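Local coordinates for protein acyl-homoserine-lactone synthase (Pseudomonas aeruginosa, PDB 1RO5) that makes the quorum-sensing signal N-(3-oxododecanoyl)homoserine lactone from an acyl-acyl carrier protein and S-adenosylmethionine, at residues M44-D47 with G48-L52; P77-K81 with N82-E86; V148-M151 with M152-G156. All coordinates share one frame; numbering follows the deposited sequence.

Interaction 1. Residues M44-D47 with G48-L52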
# COMPACT_ATOMS: atom_id res chain seq x y z
N MET A 44 2.69 6.21 17.55
CA MET A 44 1.98 5.48 16.55
C MET A 44 1.55 6.43 15.52
O MET A 44 0.94 7.47 15.83
CB MET A 44 0.79 4.79 17.18
CG MET A 44 1.23 3.60 18.08
SD MET A 44 -0.37 2.80 18.79
CE MET A 44 -0.77 4.13 20.04
N GLU A 45 1.74 6.08 14.24
CA GLU A 45 1.21 6.98 13.19
C GLU A 45 -0.17 6.45 12.84
O GLU A 45 -0.33 5.25 12.42
CB GLU A 45 2.15 6.90 12.00
CG GLU A 45 1.91 7.92 10.89
CD GLU A 45 0.86 7.42 9.91
OE1 GLU A 45 -0.16 8.00 9.86
OE2 GLU A 45 1.02 6.39 9.19
N ILE A 46 -1.20 7.25 13.10
CA ILE A 46 -2.60 6.77 13.04
C ILE A 46 -3.36 7.97 12.60
O ILE A 46 -3.13 9.00 13.25
CB ILE A 46 -3.24 6.50 14.43
CG1 ILE A 46 -2.32 5.87 15.37
CG2 ILE A 46 -4.45 5.55 14.33
CD1 ILE A 46 -3.16 5.26 16.51
N ASP A 47 -4.32 7.85 11.70
CA ASP A 47 -5.10 9.05 11.32
C ASP A 47 -6.62 8.68 11.15
O ASP A 47 -7.08 7.53 11.43
CB ASP A 47 -4.49 9.64 10.05
CG ASP A 47 -4.43 8.64 8.86
OD1 ASP A 47 -5.21 7.62 8.83
OD2 ASP A 47 -3.76 8.89 7.82
N GLY A 48 -7.39 9.60 10.68
CA GLY A 48 -8.83 9.42 10.65
C GLY A 48 -9.22 8.33 9.62
O GLY A 48 -10.27 7.68 9.79
N TYR A 49 -8.40 8.09 8.59
CA TYR A 49 -8.66 6.99 7.65
C TYR A 49 -8.65 5.65 8.36
O TYR A 49 -9.27 4.74 7.91
CB TYR A 49 -7.62 6.99 6.51
CG TYR A 49 -7.69 8.27 5.63
CD1 TYR A 49 -6.72 9.26 5.70
CD2 TYR A 49 -8.68 8.39 4.68
CE1 TYR A 49 -6.80 10.41 4.93
CE2 TYR A 49 -8.77 9.53 3.82
CZ TYR A 49 -7.86 10.52 3.98
OH TYR A 49 -7.93 11.61 3.10
N ASP A 50 -7.89 5.50 9.45
CA ASP A 50 -7.84 4.27 10.17
C ASP A 50 -9.21 4.00 10.87
O ASP A 50 -9.49 2.91 11.31
CB ASP A 50 -6.62 4.28 11.20
CG ASP A 50 -5.32 4.31 10.48
OD1 ASP A 50 -5.02 3.37 9.66
OD2 ASP A 50 -4.50 5.20 10.62
N ALA A 51 -10.04 4.99 10.94
CA ALA A 51 -11.30 4.85 11.62
C ALA A 51 -12.35 4.65 10.53
O ALA A 51 -13.59 4.57 10.82
CB ALA A 51 -11.59 6.14 12.47
N LEU A 52 -11.91 4.47 9.27
CA LEU A 52 -12.91 4.33 8.18
C LEU A 52 -12.92 2.95 7.62
O LEU A 52 -13.08 2.74 6.41
CB LEU A 52 -12.62 5.31 7.07
CG LEU A 52 -12.86 6.77 7.47
CD1 LEU A 52 -12.35 7.46 6.28
CD2 LEU A 52 -14.26 7.00 7.65

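Interaction 2. Residues P77-K81 with N82-E86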
# COMPACT_ATOMS: atom_id res chain seq x y z
N PRO A 77 -14.02 7.59 1.76
CA PRO A 77 -12.95 8.57 1.64
C PRO A 77 -11.56 7.86 1.56
O PRO A 77 -11.41 6.82 2.20
CB PRO A 77 -13.06 9.40 2.95
CG PRO A 77 -14.44 9.06 3.47
CD PRO A 77 -14.69 7.61 3.08
N TYR A 78 -10.62 8.41 0.76
CA TYR A 78 -9.30 7.83 0.64
C TYR A 78 -8.30 8.94 0.34
O TYR A 78 -8.73 10.05 0.03
CB TYR A 78 -9.29 6.66 -0.38
CG TYR A 78 -9.62 7.02 -1.78
CD1 TYR A 78 -8.62 7.24 -2.70
CD2 TYR A 78 -10.96 7.17 -2.18
CE1 TYR A 78 -8.90 7.55 -3.98
CE2 TYR A 78 -11.27 7.49 -3.50
CZ TYR A 78 -10.19 7.62 -4.40
OH TYR A 78 -10.43 7.98 -5.72
N MET A 79 -7.00 8.70 0.55
CA MET A 79 -6.02 9.81 0.67
C MET A 79 -5.89 10.51 -0.72
O MET A 79 -5.68 11.72 -0.78
CB MET A 79 -4.62 9.31 1.09
CG MET A 79 -4.61 8.52 2.42
SD MET A 79 -3.02 8.27 3.15
CE MET A 79 -2.80 10.07 3.90
N LEU A 80 -6.05 9.81 -1.85
CA LEU A 80 -5.77 10.47 -3.15
C LEU A 80 -6.89 11.53 -3.33
O LEU A 80 -6.63 12.63 -3.77
CB LEU A 80 -5.86 9.50 -4.32
CG LEU A 80 -5.33 9.83 -5.68
CD1 LEU A 80 -5.69 8.95 -6.82
CD2 LEU A 80 -4.80 11.20 -6.00
N LYS A 81 -8.10 11.14 -2.96
CA LYS A 81 -9.29 11.96 -3.19
C LYS A 81 -9.36 13.03 -2.14
O LYS A 81 -9.73 14.17 -2.47
CB LYS A 81 -10.57 11.13 -3.14
CG LYS A 81 -11.87 11.91 -3.44
CD LYS A 81 -13.26 11.37 -3.01
CE LYS A 81 -13.96 10.43 -3.95
NZ LYS A 81 -14.54 9.21 -3.13
N ASN A 82 -8.99 12.71 -0.88
CA ASN A 82 -9.31 13.67 0.16
C ASN A 82 -8.14 14.28 0.84
O ASN A 82 -8.38 15.08 1.70
CB ASN A 82 -10.23 13.04 1.20
CG ASN A 82 -11.55 12.58 0.60
OD1 ASN A 82 -11.80 11.37 0.37
ND2 ASN A 82 -12.36 13.53 0.25
N THR A 83 -6.91 13.84 0.56
CA THR A 83 -5.77 14.45 1.16
C THR A 83 -4.83 14.98 0.03
O THR A 83 -4.14 16.02 0.17
CB THR A 83 -4.99 13.37 2.11
OG1 THR A 83 -5.81 13.03 3.28
CG2 THR A 83 -3.74 13.96 2.71
N PHE A 84 -4.79 14.29 -1.09
CA PHE A 84 -3.85 14.69 -2.07
C PHE A 84 -4.54 14.98 -3.41
O PHE A 84 -3.98 14.62 -4.44
CB PHE A 84 -2.73 13.69 -2.30
CG PHE A 84 -1.97 13.32 -1.06
CD1 PHE A 84 -2.13 12.04 -0.49
CD2 PHE A 84 -1.06 14.22 -0.48
CE1 PHE A 84 -1.40 11.68 0.65
CE2 PHE A 84 -0.36 13.87 0.65
CZ PHE A 84 -0.52 12.56 1.22
N PRO A 85 -5.63 15.73 -3.43
CA PRO A 85 -6.38 15.88 -4.68
C PRO A 85 -5.55 16.58 -5.81
O PRO A 85 -5.79 16.24 -6.92
CB PRO A 85 -7.63 16.70 -4.29
CG PRO A 85 -7.41 17.12 -2.86
CD PRO A 85 -6.17 16.53 -2.31
N GLU A 86 -4.59 17.44 -5.53
CA GLU A 86 -3.69 18.06 -6.56
C GLU A 86 -3.10 17.03 -7.48
O GLU A 86 -2.91 17.27 -8.68
CB GLU A 86 -2.47 18.81 -5.93
CG GLU A 86 -2.60 19.29 -4.49
CD GLU A 86 -2.53 18.18 -3.36
OE1 GLU A 86 -3.64 17.86 -2.82
OE2 GLU A 86 -1.41 17.72 -2.93

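Interaction 3. Residues V148-M151 with M152-G156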
# COMPACT_ATOMS: atom_id res chain seq x y z
N VAL A 148 9.16 4.64 -6.10
CA VAL A 148 8.41 3.38 -6.06
C VAL A 148 7.74 3.21 -7.45
O VAL A 148 7.56 2.11 -7.92
CB VAL A 148 7.33 3.44 -4.96
CG1 VAL A 148 6.16 2.42 -5.19
CG2 VAL A 148 7.92 3.41 -3.60
N GLU A 149 7.36 4.32 -8.06
CA GLU A 149 6.77 4.24 -9.39
C GLU A 149 7.72 3.47 -10.34
O GLU A 149 7.31 2.46 -11.01
CB GLU A 149 6.41 5.60 -9.97
CG GLU A 149 6.21 5.53 -11.49
CD GLU A 149 5.91 6.89 -12.05
OE1 GLU A 149 6.40 7.89 -11.45
OE2 GLU A 149 5.15 7.03 -13.05
N LYS A 150 9.00 3.85 -10.34
CA LYS A 150 9.94 3.16 -11.25
C LYS A 150 10.25 1.78 -10.81
O LYS A 150 10.37 0.88 -11.61
CB LYS A 150 11.17 3.99 -11.71
CG LYS A 150 12.06 4.59 -10.71
CD LYS A 150 13.09 5.50 -11.48
CE LYS A 150 12.63 7.00 -11.59
NZ LYS A 150 13.75 7.99 -11.63
N MET A 151 10.18 1.53 -9.53
CA MET A 151 10.46 0.20 -9.09
C MET A 151 9.35 -0.75 -9.68
O MET A 151 9.60 -1.93 -10.04
CB MET A 151 10.58 0.27 -7.57
CG MET A 151 10.98 -0.93 -6.81
SD MET A 151 9.36 -1.95 -6.84
CE MET A 151 8.43 -1.20 -5.22
N MET A 152 8.17 -0.18 -9.93
CA MET A 152 7.02 -0.93 -10.31
C MET A 152 7.01 -0.94 -11.80
O MET A 152 6.74 -1.99 -12.34
CB MET A 152 5.74 -0.27 -9.81
CG MET A 152 5.24 -0.72 -8.43
SD MET A 152 3.71 0.19 -7.89
CE MET A 152 4.09 1.67 -7.41
N ILE A 153 7.27 0.17 -12.50
CA ILE A 153 7.31 0.05 -13.97
C ILE A 153 8.41 -1.01 -14.41
O ILE A 153 8.21 -1.70 -15.37
CB ILE A 153 7.48 1.42 -14.78
CG1 ILE A 153 8.98 1.76 -14.90
CG2 ILE A 153 6.63 2.61 -14.28
CD1 ILE A 153 9.48 3.25 -15.48
N ARG A 154 9.52 -1.11 -13.69
CA ARG A 154 10.59 -2.02 -13.95
C ARG A 154 10.21 -3.48 -13.67
O ARG A 154 10.72 -4.42 -14.34
CB ARG A 154 11.84 -1.71 -13.09
CG ARG A 154 12.57 -0.45 -13.54
CD ARG A 154 14.00 -0.36 -13.08
NE ARG A 154 14.34 0.95 -12.53
CZ ARG A 154 14.69 1.10 -11.26
NH1 ARG A 154 14.72 -0.00 -10.44
NH2 ARG A 154 14.99 2.34 -10.83
N ALA A 155 9.44 -3.70 -12.62
CA ALA A 155 9.10 -5.07 -12.31
C ALA A 155 8.06 -5.63 -13.35
O ALA A 155 7.63 -6.79 -13.22
CB ALA A 155 8.54 -5.17 -10.92
N GLY A 156 7.67 -4.81 -14.32
CA GLY A 156 6.72 -5.21 -15.32
C GLY A 156 5.24 -4.80 -15.17
O GLY A 156 4.46 -5.02 -16.14

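Interaction 1. Residues M44-D47 with G48-L52
Asp47 and Asp50 face each other across the turn that follows strand 44-45, and their hydrogen bonds run both ways. Going forward, Asp47 N donates to Asp50 OD2 at 2.9 Å; the bond is nearly straight (167°) and uses the anti lone pair of that oxygen. Coming back, Asp50 N donates to Asp47 O, also 2.9 Å, from above the carbonyl plane, and makes a weak second bond to Asp47 OD1 at 3.5 Å. CG of Asp47 sits between the backbone N and carbonyl carbon (chi1 57°), which turns the carboxylate toward Asp50 N.

Charge is the second theme. Asp47 OD1 and Asp50 OD2 are both acceptors, yet lie 3.1 Å apart with the carboxylate planes turned 26° against each other. Two arginines probably offset this: Arg70 forms salt bridges with Asp47 OD1 and Asp50 OD1, Arg26 with Asp50 OD2. Tyr56 also bonds Asp50 OD1.

Packing is lighter. Ile46 CG2 comes within 3.7 Å of Asp50 OD2, crossing that side chain at about a right angle. Tyr49 has Asp47 CG in plane at its ring edge, with Tyr49 CD1 3.7 Å from Asp47 OD2.

Reciprocal bonds between the first and fourth residues resemble a capping box at the head of a 3-10 turn, though the side-chain bond from Asp50 N is weak; here they are built into a cluster of acids and arginines.

Interaction 2. Residues P77-K81 with N82-E86
Phe84 lays its ring alongside the Met79 side chain, the two pointing the same way, with Met79 CE 3.9 Å from Phe84 CE1. Over the centre of one face of that ring sits the methyl CG2 of Thr83, while Trp36 meets Phe84 in an edge-to-face stack. The Tyr78 ring, in turn, carries Lys81 CB on one face, offset toward the rim; its hydroxyl bonds Pro94 O. The third flat group is the Asn82 amide. Its OD1 receives Tyr78 N at 3.2 Å in the carbonyl plane, on a lone pair, and rests 3.3 Å from Pro77 CA. With CG beside its own backbone N (chi1 -61°), the amide turns back toward the start of the helix. Lys81 runs beside it, its CD 3.7 Å from Asn82 OD1.

Backbone bonds close this turn and the next. Asn82 N donates to Tyr78 O at 2.8 Å, so Tyr78 and Asn82 are joined twice, once in each direction. Met79 O is gripped by two donors, Thr83 N at 2.8 Å and Phe84 N at 2.7 Å. At Pro85 there is no N-H to offer; instead its CA makes a C-H...O contact with Leu80 O at 3.4 Å.

Chemically, this short helix 79-82 is closed at both ends: the amide oxygen of its last residue ties down the amide before its first, Glu101 takes the first helical N-H, and Met79 O, accepting two N-H groups, holds the chain as it leaves the helix.

Interaction 3. Residues V148-M151 with M152-G156
Met152, the buried residue here, and Ile153 both reach the carbonyl of Glu149, and the crowding round that oxygen is the close-packed part of helix 146-154. Glu149 O takes two donors: Ile153 N at 2.7 Å in a nearly straight bond (164°), and Met152 N at 3.0 Å from above the carbonyl plane. Carbon crowds in too: Ile153 CG2, coming from the exposed flank, lies 3.3 Å and Met152 CB 3.4 Å from Glu149 O. Met152 N also makes a weak bond to Val148 O. The Met152 side chain crosses that of Val148 obliquely and meets Leu176 of strand 171-179; the modelled gap between its methyl and Val148 is too short to be trusted. Glu149 lies over the same strand, against Val174 and Leu176, with CG anti to the backbone N (chi1 162°) and the rest of the chain extended to a salt bridge with Arg161.

The exposed side is looser. Lys150 and Arg154 run side by side in the same direction, joined below by the bond from Arg154 N to Lys150 O at 3.0 Å. Farther out, Arg154 NH2 rests 3.7 Å from Lys150 CG, a guanidinium nitrogen against the lysine's methylene groups. Lys150 O lies over one guanidinium face, offset toward its rim, and the like charges keep apart, Lys150 NZ being 5.8 Å from Arg154 NH2.

Ala155 N still reaches Met151 O. At Gly156 the backbone leaves helical angles; its positive phi (98°) marks a Schellman motif, ending a helix whose other side lies on the sheet of this acetyltransferase-like fold.

The three contacts follow one another along the chain, all within the autoinducer synthase fold. Interactions 1 and 2 are neighbours, their centres about 14 Å apart: the turn after strand 44-45 and the short helix 79-82 meet where Tyr49 OH lies 2.6 Å from Thr83 OG1, a probable hydrogen bond. Arg70 and Arg104, on strands 64-73 and 99-107, are approached by side chains of both. Interaction 3 stands apart on helix 146-154, against strand 171-179 of the same mixed sheet; its centre is about 28 Å from that of interaction 1, across the chain's centre, and about 22 Å from that of interaction 2. One corner thus joins a turn to a short helix and the loop that follows it, while the other contact finishes a sheet-packed helix.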